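Side-chain contacts in ABC transporter binding protein AcbH (Actinoplanes, PDB 3OO8), which serves as the extracellular solute receptor of an ABC transporter and binds beta-D-galactopyranose with exclusive preference: residues A[189-194]-A[385-390]; A[204-209]-A[220-225]; A[28-33]-A[316-321]. The protein carries 2 engineered substitutions. All coordinates share one frame; numbering follows the deposited sequence.

Contact 1: A[189-194]-A[385-390]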
ATOM      1  N   PRO A 189      -0.109  -4.849 -11.202  1.00 13.09           N
ATOM      2  CA  PRO A 189       1.277  -4.458 -10.886  1.00 12.57           C
ATOM      3  C   PRO A 189       1.736  -3.101 -11.452  1.00 11.66           C
ATOM      4  O   PRO A 189       2.374  -2.323 -10.724  1.00 10.19           O
ATOM      5  CB  PRO A 189       2.123  -5.609 -11.492  1.00 13.10           C
ATOM      6  CG  PRO A 189       1.192  -6.800 -11.383  1.00 13.65           C
ATOM      7  CD  PRO A 189      -0.164  -6.218 -11.763  1.00 14.35           C
ATOM      8  N   ALA A 190       1.381  -2.785 -12.700  1.00 11.24           N
ATOM      9  CA  ALA A 190       1.845  -1.541 -13.333  1.00  9.93           C
ATOM     10  C   ALA A 190       1.244  -0.289 -12.720  1.00  9.60           C
ATOM     11  O   ALA A 190       1.770   0.810 -12.930  1.00 10.04           O
ATOM     12  CB  ALA A 190       1.572  -1.576 -14.872  1.00 13.21           C
ATOM     13  N   LEU A 191       0.122  -0.447 -12.033  1.00  9.91           N
ATOM     14  CA  LEU A 191      -0.466   0.718 -11.357  1.00  8.39           C
ATOM     15  C   LEU A 191       0.547   1.302 -10.372  1.00 11.49           C
ATOM     16  O   LEU A 191       0.558   2.512 -10.144  1.00 10.82           O
ATOM     17  CB  LEU A 191      -1.735   0.336 -10.609  1.00 10.58           C
ATOM     18  CG  LEU A 191      -2.870  -0.307 -11.433  1.00 12.70           C
ATOM     19  CD1 LEU A 191      -4.105  -0.445 -10.541  1.00 16.27           C
ATOM     20  CD2 LEU A 191      -3.135   0.600 -12.650  1.00 16.13           C
ATOM     21  N   GLY A 192       1.388   0.449  -9.787  1.00 10.59           N
ATOM     22  CA  GLY A 192       2.405   0.921  -8.826  1.00  7.97           C
ATOM     23  C   GLY A 192       3.421   1.848  -9.469  1.00 10.25           C
ATOM     24  O   GLY A 192       3.980   2.717  -8.813  1.00  8.87           O
ATOM     25  N   THR A 193       3.758   1.595 -10.732  1.00  9.69           N
ATOM     26  CA  THR A 193       4.687   2.472 -11.435  1.00  8.25           C
ATOM     27  C   THR A 193       4.024   3.841 -11.701  1.00  9.24           C
ATOM     28  O   THR A 193       4.667   4.891 -11.545  1.00 10.56           O
ATOM     29  CB  THR A 193       5.217   1.819 -12.721  1.00 10.46           C
ATOM     30  OG1 THR A 193       6.104   0.759 -12.336  1.00 12.09           O
ATOM     31  CG2 THR A 193       5.981   2.839 -13.536  1.00 10.61           C
ATOM     32  N   PHE A 194       2.755   3.829 -12.100  1.00  9.41           N
ATOM     33  CA  PHE A 194       2.042   5.093 -12.271  1.00 10.71           C
ATOM     34  C   PHE A 194       2.079   5.888 -10.962  1.00 11.20           C
ATOM     35  O   PHE A 194       2.466   7.073 -10.940  1.00 10.10           O
ATOM     36  CB  PHE A 194       0.578   4.933 -12.708  1.00 11.14           C
ATOM     37  CG  PHE A 194      -0.116   6.260 -12.833  1.00  9.36           C
ATOM     38  CD1 PHE A 194      -0.093   6.969 -14.040  1.00 12.98           C
ATOM     39  CD2 PHE A 194      -0.720   6.852 -11.718  1.00  9.10           C
ATOM     40  CE1 PHE A 194      -0.674   8.205 -14.138  1.00 14.45           C
ATOM     41  CE2 PHE A 194      -1.286   8.124 -11.804  1.00 13.89           C
ATOM     42  CZ  PHE A 194      -1.271   8.788 -13.023  1.00 11.83           C
ATOM     43  N   LYS A 385      -6.444  -1.372 -17.876  1.00 16.54           N
ATOM     44  CA  LYS A 385      -6.425  -1.639 -19.293  1.00 18.87           C
ATOM     45  C   LYS A 385      -5.742  -0.507 -20.043  1.00 16.98           C
ATOM     46  O   LYS A 385      -4.997  -0.746 -21.006  1.00 17.15           O
ATOM     47  CB  LYS A 385      -7.863  -1.807 -19.810  1.00 21.62           C
ATOM     48  CG  LYS A 385      -7.947  -2.530 -21.130  1.00 29.18           C
ATOM     49  CD  LYS A 385      -9.398  -2.672 -21.610  1.00 33.31           C
ATOM     50  CE  LYS A 385     -10.252  -3.500 -20.655  1.00 37.49           C
ATOM     51  NZ  LYS A 385     -10.808  -2.664 -19.550  1.00 42.72           N
ATOM     52  N   LEU A 386      -5.976   0.723 -19.583  1.00 16.16           N
ATOM     53  CA  LEU A 386      -5.392   1.870 -20.283  1.00 16.18           C
ATOM     54  C   LEU A 386      -3.872   1.860 -20.121  1.00 17.77           C
ATOM     55  O   LEU A 386      -3.145   2.206 -21.035  1.00 15.55           O
ATOM     56  CB  LEU A 386      -6.009   3.202 -19.809  1.00 15.29           C
ATOM     57  CG  LEU A 386      -7.497   3.287 -20.120  1.00 10.88           C
ATOM     58  CD1 LEU A 386      -8.094   4.504 -19.389  1.00 12.71           C
ATOM     59  CD2 LEU A 386      -7.711   3.409 -21.642  1.00 15.98           C
ATOM     60  N   ILE A 387      -3.385   1.444 -18.950  1.00 15.26           N
ATOM     61  CA  ILE A 387      -1.948   1.372 -18.741  1.00 14.45           C
ATOM     62  C   ILE A 387      -1.330   0.248 -19.556  1.00 16.00           C
ATOM     63  O   ILE A 387      -0.244   0.397 -20.051  1.00 16.29           O
ATOM     64  CB  ILE A 387      -1.582   1.366 -17.243  1.00 12.52           C
ATOM     65  CG1 ILE A 387      -1.797   2.787 -16.711  1.00 15.14           C
ATOM     66  CG2 ILE A 387      -0.156   0.872 -17.022  1.00 15.06           C
ATOM     67  CD1 ILE A 387      -1.750   2.919 -15.203  1.00 14.80           C
ATOM     68  N   GLN A 388      -2.075  -0.839 -19.750  1.00 16.74           N
ATOM     69  CA  GLN A 388      -1.593  -1.923 -20.623  1.00 17.18           C
ATOM     70  C   GLN A 388      -1.474  -1.429 -22.052  1.00 18.02           C
ATOM     71  O   GLN A 388      -0.507  -1.751 -22.763  1.00 17.84           O
ATOM     72  CB  GLN A 388      -2.514  -3.136 -20.556  1.00 16.24           C
ATOM     73  CG  GLN A 388      -2.263  -3.999 -19.327  1.00 16.02           C
ATOM     74  CD  GLN A 388      -3.285  -5.080 -19.150  1.00 20.25           C
ATOM     75  OE1 GLN A 388      -4.414  -4.984 -19.645  1.00 25.30           O
ATOM     76  NE2 GLN A 388      -2.907  -6.123 -18.430  1.00 19.70           N
ATOM     77  N   GLN A 389      -2.426  -0.594 -22.453  1.00 18.91           N
ATOM     78  CA  GLN A 389      -2.401  -0.016 -23.795  1.00 20.69           C
ATOM     79  C   GLN A 389      -1.155   0.880 -23.966  1.00 20.35           C
ATOM     80  O   GLN A 389      -0.460   0.817 -24.988  1.00 20.91           O
ATOM     81  CB  GLN A 389      -3.727   0.707 -24.069  1.00 19.53           C
ATOM     82  CG  GLN A 389      -3.877   1.220 -25.489  1.00 27.15           C
ATOM     83  CD  GLN A 389      -5.281   1.743 -25.777  1.00 30.58           C
ATOM     84  OE1 GLN A 389      -6.151   1.757 -24.897  1.00 28.17           O
ATOM     85  NE2 GLN A 389      -5.498   2.197 -27.013  1.00 25.71           N
ATOM     86  N   PHE A 390      -0.820   1.660 -22.937  1.00 18.86           N
ATOM     87  CA  PHE A 390       0.393   2.469 -22.960  1.00 17.72           C
ATOM     88  C   PHE A 390       1.659   1.597 -23.068  1.00 16.69           C
ATOM     89  O   PHE A 390       2.551   1.852 -23.876  1.00 18.17           O
ATOM     90  CB  PHE A 390       0.495   3.364 -21.709  1.00 16.36           C
ATOM     91  CG  PHE A 390       1.822   4.054 -21.587  1.00 12.85           C
ATOM     92  CD1 PHE A 390       2.118   5.188 -22.346  1.00 14.08           C
ATOM     93  CD2 PHE A 390       2.811   3.552 -20.740  1.00 15.63           C
ATOM     94  CE1 PHE A 390       3.370   5.825 -22.237  1.00 17.23           C
ATOM     95  CE2 PHE A 390       4.058   4.173 -20.650  1.00 11.44           C
ATOM     96  CZ  PHE A 390       4.344   5.303 -21.383  1.00 11.14           C
TER

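Contact 2: A[204-209]-A[220-225]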
ATOM      1  N   TYR A 204       2.338  14.210  -3.405  1.00 11.24           N
ATOM      2  CA  TYR A 204       1.258  13.446  -2.762  1.00 10.88           C
ATOM      3  C   TYR A 204      -0.095  14.141  -2.892  1.00 11.06           C
ATOM      4  O   TYR A 204      -1.108  13.516  -3.230  1.00 10.76           O
ATOM      5  CB  TYR A 204       1.570  13.259  -1.273  1.00 11.60           C
ATOM      6  CG  TYR A 204       0.508  12.497  -0.511  1.00 10.80           C
ATOM      7  CD1 TYR A 204       0.502  11.114  -0.474  1.00 11.87           C
ATOM      8  CD2 TYR A 204      -0.448  13.173   0.229  1.00 14.07           C
ATOM      9  CE1 TYR A 204      -0.472  10.417   0.233  1.00 13.79           C
ATOM     10  CE2 TYR A 204      -1.424  12.474   0.938  1.00 15.68           C
ATOM     11  CZ  TYR A 204      -1.416  11.110   0.944  1.00 18.64           C
ATOM     12  OH  TYR A 204      -2.392  10.440   1.651  1.00 26.28           O
ATOM     13  N   ASP A 205      -0.122  15.436  -2.579  1.00 12.14           N
ATOM     14  CA  ASP A 205      -1.385  16.154  -2.638  1.00 14.66           C
ATOM     15  C   ASP A 205      -2.034  16.087  -4.016  1.00 11.44           C
ATOM     16  O   ASP A 205      -3.238  15.814  -4.157  1.00 12.38           O
ATOM     17  CB  ASP A 205      -1.188  17.607  -2.222  1.00 15.00           C
ATOM     18  CG  ASP A 205      -0.923  17.756  -0.729  1.00 26.17           C
ATOM     19  OD1 ASP A 205      -1.252  16.826   0.050  1.00 29.45           O
ATOM     20  OD2 ASP A 205      -0.383  18.817  -0.345  1.00 34.52           O
ATOM     21  N   TYR A 206      -1.221  16.282  -5.053  1.00 10.09           N
ATOM     22  CA  TYR A 206      -1.703  16.112  -6.430  1.00  9.91           C
ATOM     23  C   TYR A 206      -2.153  14.682  -6.749  1.00  9.09           C
ATOM     24  O   TYR A 206      -3.179  14.483  -7.394  1.00  9.52           O
ATOM     25  CB  TYR A 206      -0.573  16.480  -7.416  1.00 13.29           C
ATOM     26  CG  TYR A 206      -0.953  16.372  -8.879  1.00 10.70           C
ATOM     27  CD1 TYR A 206      -1.434  17.474  -9.578  1.00 14.35           C
ATOM     28  CD2 TYR A 206      -0.761  15.187  -9.598  1.00  7.80           C
ATOM     29  CE1 TYR A 206      -1.772  17.374 -10.930  1.00 12.45           C
ATOM     30  CE2 TYR A 206      -1.131  15.072 -10.926  1.00 10.93           C
ATOM     31  CZ  TYR A 206      -1.584  16.179 -11.609  1.00 12.07           C
ATOM     32  OH  TYR A 206      -1.908  16.094 -12.930  1.00 14.42           O
ATOM     33  N   HIS A 207      -1.359  13.677  -6.353  1.00  9.55           N
ATOM     34  CA  HIS A 207      -1.776  12.310  -6.581  1.00 10.34           C
ATOM     35  C   HIS A 207      -3.144  12.019  -5.967  1.00 11.37           C
ATOM     36  O   HIS A 207      -4.003  11.475  -6.665  1.00 11.33           O
ATOM     37  CB  HIS A 207      -0.705  11.327  -6.077  1.00 10.75           C
ATOM     38  CG  HIS A 207      -1.045   9.881  -6.291  1.00 11.93           C
ATOM     39  ND1 HIS A 207      -1.116   9.287  -7.539  1.00 10.37           N
ATOM     40  CD2 HIS A 207      -1.284   8.894  -5.390  1.00 10.27           C
ATOM     41  CE1 HIS A 207      -1.409   8.005  -7.393  1.00 10.44           C
ATOM     42  NE2 HIS A 207      -1.519   7.744  -6.100  1.00 10.58           N
ATOM     43  N   ILE A 208      -3.373  12.444  -4.717  1.00 10.47           N
ATOM     44  CA  ILE A 208      -4.665  12.197  -4.081  1.00 12.58           C
ATOM     45  C   ILE A 208      -5.798  12.975  -4.787  1.00 10.84           C
ATOM     46  O   ILE A 208      -6.888  12.430  -4.978  1.00 13.18           O
ATOM     47  CB  ILE A 208      -4.642  12.455  -2.530  1.00 11.70           C
ATOM     48  CG1 ILE A 208      -3.566  11.603  -1.858  1.00 12.94           C
ATOM     49  CG2 ILE A 208      -5.981  12.092  -1.918  1.00 11.44           C
ATOM     50  CD1 ILE A 208      -3.693  10.081  -2.172  1.00 18.07           C
ATOM     51  N   LYS A 209      -5.529  14.212  -5.208  1.00 11.50           N
ATOM     52  CA  LYS A 209      -6.521  14.993  -5.964  1.00 11.85           C
ATOM     53  C   LYS A 209      -6.902  14.264  -7.233  1.00 13.49           C
ATOM     54  O   LYS A 209      -8.094  14.168  -7.572  1.00 14.08           O
ATOM     55  CB  LYS A 209      -5.997  16.384  -6.295  1.00 12.64           C
ATOM     56  CG  LYS A 209      -6.039  17.389  -5.140  1.00 15.63           C
ATOM     57  CD  LYS A 209      -5.432  18.698  -5.624  1.00 26.00           C
ATOM     58  CE  LYS A 209      -5.579  19.790  -4.593  1.00 31.16           C
ATOM     59  NZ  LYS A 209      -4.896  21.014  -5.102  1.00 43.45           N
ATOM     60  N   PRO A 220      -1.960  18.345 -17.401  1.00 15.62           N
ATOM     61  CA  PRO A 220      -0.598  18.122 -17.898  1.00 16.17           C
ATOM     62  C   PRO A 220       0.303  17.344 -16.936  1.00 16.39           C
ATOM     63  O   PRO A 220       1.289  16.779 -17.381  1.00 14.21           O
ATOM     64  CB  PRO A 220      -0.046  19.542 -18.073  1.00 17.64           C
ATOM     65  CG  PRO A 220      -1.260  20.380 -18.350  1.00 20.59           C
ATOM     66  CD  PRO A 220      -2.384  19.753 -17.546  1.00 17.43           C
ATOM     67  N   GLY A 221      -0.003  17.347 -15.638  1.00 14.54           N
ATOM     68  CA  GLY A 221       0.828  16.570 -14.703  1.00 14.99           C
ATOM     69  C   GLY A 221       0.796  15.086 -15.040  1.00 12.80           C
ATOM     70  O   GLY A 221       1.757  14.355 -14.749  1.00 13.09           O
ATOM     71  N   VAL A 222      -0.333  14.637 -15.585  1.00 10.94           N
ATOM     72  CA  VAL A 222      -0.494  13.249 -15.993  1.00 11.70           C
ATOM     73  C   VAL A 222       0.308  12.971 -17.252  1.00 11.93           C
ATOM     74  O   VAL A 222       0.906  11.901 -17.407  1.00 11.00           O
ATOM     75  CB  VAL A 222      -1.979  12.864 -16.150  1.00 11.88           C
ATOM     76  CG1 VAL A 222      -2.108  11.466 -16.683  1.00 11.06           C
ATOM     77  CG2 VAL A 222      -2.649  12.926 -14.799  1.00 14.59           C
ATOM     78  N   THR A 223       0.316  13.932 -18.169  1.00 12.93           N
ATOM     79  CA  THR A 223       1.140  13.799 -19.363  1.00 13.64           C
ATOM     80  C   THR A 223       2.593  13.652 -18.952  1.00 12.40           C
ATOM     81  O   THR A 223       3.309  12.821 -19.514  1.00 13.05           O
ATOM     82  CB  THR A 223       1.026  15.039 -20.283  1.00 12.31           C
ATOM     83  OG1 THR A 223      -0.361  15.389 -20.439  1.00 15.36           O
ATOM     84  CG2 THR A 223       1.624  14.700 -21.663  1.00 12.93           C
ATOM     85  N   LYS A 224       3.008  14.410 -17.957  1.00 12.41           N
ATOM     86  CA  LYS A 224       4.396  14.368 -17.494  1.00 13.37           C
ATOM     87  C   LYS A 224       4.761  13.031 -16.890  1.00 14.59           C
ATOM     88  O   LYS A 224       5.903  12.567 -17.054  1.00 15.16           O
ATOM     89  CB  LYS A 224       4.675  15.481 -16.508  1.00 16.85           C
ATOM     90  CG  LYS A 224       4.774  16.873 -17.114  1.00 22.10           C
ATOM     91  CD  LYS A 224       5.081  17.841 -16.004  1.00 29.92           C
ATOM     92  CE  LYS A 224       4.377  17.359 -14.743  1.00 31.82           C
ATOM     93  NZ  LYS A 224       4.139  18.405 -13.746  1.00 27.56           N
ATOM     94  N   VAL A 225       3.817  12.422 -16.170  1.00 12.29           N
ATOM     95  CA  VAL A 225       4.020  11.046 -15.684  1.00 12.18           C
ATOM     96  C   VAL A 225       4.301  10.065 -16.810  1.00 12.60           C
ATOM     97  O   VAL A 225       5.274   9.309 -16.769  1.00 11.84           O
ATOM     98  CB  VAL A 225       2.847  10.543 -14.813  1.00 13.03           C
ATOM     99  CG1 VAL A 225       2.972   9.020 -14.550  1.00 13.38           C
ATOM    100  CG2 VAL A 225       2.779  11.320 -13.517  1.00 14.21           C
TER

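Contact 3: A[28-33]-A[316-321]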
ATOM      1  N   GLY A  28     -18.757  -4.499  28.461  1.00 34.83           N
ATOM      2  CA  GLY A  28     -19.546  -5.679  28.051  1.00 30.90           C
ATOM      3  C   GLY A  28     -19.052  -6.246  26.738  1.00 26.75           C
ATOM      4  O   GLY A  28     -18.380  -5.528  25.993  1.00 30.79           O
ATOM      5  N   PRO A  29     -19.373  -7.516  26.436  1.00 24.10           N
ATOM      6  CA  PRO A  29     -18.828  -8.159  25.206  1.00 23.55           C
ATOM      7  C   PRO A  29     -19.110  -7.371  23.931  1.00 20.33           C
ATOM      8  O   PRO A  29     -20.263  -7.008  23.669  1.00 20.60           O
ATOM      9  CB  PRO A  29     -19.556  -9.501  25.124  1.00 25.66           C
ATOM     10  CG  PRO A  29     -20.111  -9.745  26.480  1.00 26.68           C
ATOM     11  CD  PRO A  29     -20.248  -8.420  27.205  1.00 27.64           C
ATOM     12  N   ILE A  30     -18.066  -7.112  23.150  1.00 14.16           N
ATOM     13  CA  ILE A  30     -18.258  -6.540  21.815  1.00 12.15           C
ATOM     14  C   ILE A  30     -18.229  -7.603  20.727  1.00 13.25           C
ATOM     15  O   ILE A  30     -17.707  -8.683  20.938  1.00 14.84           O
ATOM     16  CB  ILE A  30     -17.220  -5.429  21.511  1.00 13.31           C
ATOM     17  CG1 ILE A  30     -15.804  -5.995  21.378  1.00 11.68           C
ATOM     18  CG2 ILE A  30     -17.264  -4.355  22.585  1.00 15.44           C
ATOM     19  CD1 ILE A  30     -14.813  -5.081  20.602  1.00 13.27           C
ATOM     20  N   THR A  31     -18.793  -7.294  19.560  1.00 11.63           N
ATOM     21  CA  THR A  31     -18.585  -8.129  18.394  1.00  9.82           C
ATOM     22  C   THR A  31     -17.593  -7.445  17.457  1.00 10.55           C
ATOM     23  O   THR A  31     -17.452  -6.223  17.456  1.00 12.31           O
ATOM     24  CB  THR A  31     -19.905  -8.417  17.663  1.00 12.46           C
ATOM     25  OG1 THR A  31     -20.575  -7.181  17.372  1.00 16.44           O
ATOM     26  CG2 THR A  31     -20.793  -9.305  18.560  1.00 12.01           C
ATOM     27  N   PHE A  32     -16.922  -8.256  16.645  1.00 12.06           N
ATOM     28  CA  PHE A  32     -15.875  -7.738  15.780  1.00 12.92           C
ATOM     29  C   PHE A  32     -16.049  -8.344  14.401  1.00 13.66           C
ATOM     30  O   PHE A  32     -15.948  -9.553  14.229  1.00 14.65           O
ATOM     31  CB  PHE A  32     -14.485  -8.131  16.316  1.00 11.97           C
ATOM     32  CG  PHE A  32     -13.438  -7.092  16.065  1.00 11.54           C
ATOM     33  CD1 PHE A  32     -12.646  -6.638  17.101  1.00  9.15           C
ATOM     34  CD2 PHE A  32     -13.221  -6.602  14.774  1.00 10.61           C
ATOM     35  CE1 PHE A  32     -11.678  -5.663  16.882  1.00  7.96           C
ATOM     36  CE2 PHE A  32     -12.237  -5.626  14.545  1.00 11.49           C
ATOM     37  CZ  PHE A  32     -11.480  -5.145  15.625  1.00 11.00           C
ATOM     38  N   GLY A  33     -16.310  -7.495  13.413  1.00 11.49           N
ATOM     39  CA  GLY A  33     -16.438  -7.959  12.036  1.00 11.74           C
ATOM     40  C   GLY A  33     -15.055  -8.076  11.453  1.00 12.57           C
ATOM     41  O   GLY A  33     -14.323  -7.079  11.396  1.00 12.99           O
ATOM     42  N   LYS A 316     -14.180   1.271  21.927  1.00 11.48           N
ATOM     43  CA  LYS A 316     -13.087   2.229  21.983  1.00 11.81           C
ATOM     44  C   LYS A 316     -11.943   1.749  22.864  1.00 11.49           C
ATOM     45  O   LYS A 316     -10.796   2.033  22.575  1.00 13.71           O
ATOM     46  CB  LYS A 316     -13.599   3.606  22.437  1.00 11.08           C
ATOM     47  CG  LYS A 316     -14.367   4.335  21.359  1.00 10.24           C
ATOM     48  CD  LYS A 316     -15.004   5.629  21.915  1.00 13.30           C
ATOM     49  CE  LYS A 316     -15.739   6.386  20.832  1.00 15.82           C
ATOM     50  NZ  LYS A 316     -16.409   7.609  21.442  1.00 17.42           N
ATOM     51  N   LYS A 317     -12.237   1.004  23.931  1.00 14.28           N
ATOM     52  CA  LYS A 317     -11.152   0.506  24.782  1.00 13.47           C
ATOM     53  C   LYS A 317     -10.326  -0.502  24.012  1.00 13.03           C
ATOM     54  O   LYS A 317      -9.108  -0.526  24.131  1.00 12.86           O
ATOM     55  CB  LYS A 317     -11.679  -0.180  26.051  1.00 14.93           C
ATOM     56  CG  LYS A 317     -12.352   0.765  27.046  1.00 20.57           C
ATOM     57  CD  LYS A 317     -12.544   0.060  28.404  1.00 32.32           C
ATOM     58  CE  LYS A 317     -11.202  -0.341  29.038  1.00 38.55           C
ATOM     59  NZ  LYS A 317     -11.283  -0.891  30.439  1.00 44.58           N
ATOM     60  N   VAL A 318     -11.015  -1.312  23.209  1.00 10.32           N
ATOM     61  CA  VAL A 318     -10.339  -2.332  22.402  1.00 10.09           C
ATOM     62  C   VAL A 318      -9.485  -1.620  21.345  1.00 11.65           C
ATOM     63  O   VAL A 318      -8.345  -2.013  21.082  1.00 10.92           O
ATOM     64  CB  VAL A 318     -11.313  -3.381  21.825  1.00  8.59           C
ATOM     65  CG1 VAL A 318     -10.560  -4.346  20.877  1.00  9.07           C
ATOM     66  CG2 VAL A 318     -11.920  -4.225  22.948  1.00 11.74           C
ATOM     67  N   LEU A 319     -10.021  -0.573  20.717  1.00 10.49           N
ATOM     68  CA  LEU A 319      -9.204   0.187  19.766  1.00 10.52           C
ATOM     69  C   LEU A 319      -7.952   0.789  20.409  1.00 11.66           C
ATOM     70  O   LEU A 319      -6.896   0.832  19.787  1.00 11.82           O
ATOM     71  CB  LEU A 319     -10.030   1.290  19.100  1.00 11.36           C
ATOM     72  CG  LEU A 319     -11.072   0.879  18.051  1.00  9.93           C
ATOM     73  CD1 LEU A 319     -11.901   2.103  17.589  1.00 12.27           C
ATOM     74  CD2 LEU A 319     -10.462   0.157  16.821  1.00 12.63           C
ATOM     75  N   GLN A 320      -8.076   1.321  21.630  1.00 12.15           N
ATOM     76  CA  GLN A 320      -6.905   1.836  22.333  1.00 12.88           C
ATOM     77  C   GLN A 320      -5.828   0.773  22.464  1.00 13.47           C
ATOM     78  O   GLN A 320      -4.656   1.070  22.278  1.00 14.23           O
ATOM     79  CB  GLN A 320      -7.301   2.391  23.704  1.00 13.43           C
ATOM     80  CG  GLN A 320      -8.086   3.638  23.529  1.00 17.26           C
ATOM     81  CD  GLN A 320      -8.668   4.193  24.824  1.00 24.35           C
ATOM     82  OE1 GLN A 320      -8.363   3.715  25.910  1.00 27.73           O
ATOM     83  NE2 GLN A 320      -9.497   5.219  24.704  1.00 24.83           N
ATOM     84  N   TYR A 321      -6.229  -0.452  22.775  1.00 11.75           N
ATOM     85  CA  TYR A 321      -5.282  -1.562  22.867  1.00 11.73           C
ATOM     86  C   TYR A 321      -4.663  -1.871  21.513  1.00 11.84           C
ATOM     87  O   TYR A 321      -3.438  -2.122  21.401  1.00 11.44           O
ATOM     88  CB  TYR A 321      -5.964  -2.800  23.481  1.00 11.90           C
ATOM     89  CG  TYR A 321      -5.059  -4.014  23.398  1.00 10.56           C
ATOM     90  CD1 TYR A 321      -4.101  -4.255  24.387  1.00 15.07           C
ATOM     91  CD2 TYR A 321      -5.099  -4.846  22.307  1.00 14.05           C
ATOM     92  CE1 TYR A 321      -3.230  -5.309  24.272  1.00 21.23           C
ATOM     93  CE2 TYR A 321      -4.263  -5.902  22.208  1.00 20.03           C
ATOM     94  CZ  TYR A 321      -3.329  -6.119  23.165  1.00 18.14           C
ATOM     95  OH  TYR A 321      -2.493  -7.206  22.987  1.00 28.83           O
TER

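Contact 1: A[189-194]-A[385-390]
The F194 ring meets I387 obliquely: the methyl CD1 of I387 is closest not to the ring itself but to its root, with F194 CB 4.0 Å from I387 CD1. This is helix-to-helix packing in the class 2 solute-binding-protein fold, where residues 190-194, at the start of helix 191-201, rest against helix 377-392. I387 is the single side chain through which the second helix makes the contact, and its two branches divide the work. CG1 lies anti to the carbonyl carbon (chi1 -74°) and continues outward nearly extended, which carries CD1 between L191 and F194; L191 CD2 lies 3.7 Å from I387 CD1. All four touching residues are buried, and no hydrogen bond crosses between the two segments. Polar ties run instead through D184, whose OD1 bonds A190 N while its backbone O bonds Q388 NE2, so one loop residue holds both sides. The F194 side chain also touches M371 and V225, the latter on helix 220-232, from which W229 touches I387. L191 touches E372, a galactose-binding position whose residue is changed in this structure, so the contact adjoins the galactose site. The shorter branch of the isoleucine serves the remaining neighbour, with A190 CB 3.7 Å from I387 CG2.

Contact 2: A[204-209]-A[220-225]
With CG anti to the backbone N (chi1 -179°) and the ring turned crosswise (chi2 93°), Y206 stretches straight out from its helix until its phenol end meets G221 and V222. The arrangement joins two consecutive helices of the class 2 solute-binding-protein fold: helix 204-212 and helix 220-232 are linked by a loop, and this one long side chain spans the gap between their first turns, whose nearest CA atoms, those of Y206 and G221, are still 8.7 Å apart. G221 has no side chain, so the phenol can settle directly against the backbone, with Y206 OH 3.3 Å from G221 CA and Y206 CZ 3.9 Å from the same carbon. Although Y206 OH lies 3.4 Å from V222 N, the angle is poor and no hydrogen bond forms. The polar partner of the hydroxyl is D219, just ahead of the second helix: its OD2 is hydrogen-bonded both to Y206 OH and to G221 N. One carboxylate oxygen therefore fixes the tyrosine end and the start of helix 220-232 together, which should hold the phenol in place. N198 of helix 191-201 touches Y206 and, on the second helix, V225. Beside the hydroxyl, V222 supplies a single methyl group: CG2, placed anti to its carbonyl carbon, lies 3.8 Å from Y206 OH.

Contact 3: A[28-33]-A[316-321]
The shortest polar bond within the two segments, Q320 N to K316 O at 3.0 Å, belongs to the helical turn that presents V318 to I30 and F32; between strand and helix themselves no hydrogen bond is made. I30 and F32 stand on strand 30-34, which runs parallel to its neighbours 60-64 and 85-89 in the alpha/beta sheet of one lobe, and helix 312-322 lies across the side to which both residues turn. I30 and V318 reach toward each other tip to tip. CG1 of I30 sits between the backbone N and the carbonyl carbon (chi1 68°), and from there the chain runs on almost extended to bring the terminal methyl forward. I30 CD1 thus lies 3.8 Å from V318 CG2, and V318 CB follows at 4.1 Å from I30 CD1. The other methyl of V318 serves the aromatic residue: it approaches the F32 ring at its edge, near the ring plane, with V318 CG1 4.4 Å from F32 CE1, a looser touch than that of the isoleucine. The F32 ring also meets F45 edge-to-face and F303 nearly at right angles. L85 of strand 85-89 touches I30, F32 and V318 alike and joins the apolar cluster. Polar groups act around this cluster: backbone bonds tie I30 and F32 to T61 of the adjoining strand, K316 NZ makes a salt bridge to D108 OD2, and K317 NZ bonds the backbone O of T56. The chemistry implies that the contact rests on apolar packing and burial, with no directional bond across it, while such bonds hold the strand in its sheet and tether the helix to its surroundings.

All three contacts are buried, but they serve two regions. Contacts 1 and 2 are neighbours, 15 Å apart between centres, and touch where F194 CD1 lies 3.7 Å from V225 CG1; helices 191-201 and 204-212, which follow each other, carry their first segments, and helix 220-232 carries the second segment of contact 2 and touches F194 and I387 of contact 1. Contact 3 lies on the opposite side of the chain's centre, about 40 Å from contact 1 between centres. Contacts 1 and 3 are wholly apolar, helix on helix in one and helix on strand in the other, whereas contact 2 sets a phenol hydroxyl against backbone. Contact 1 adjoins a galactose-binding residue; contact 2 lies away from such residues.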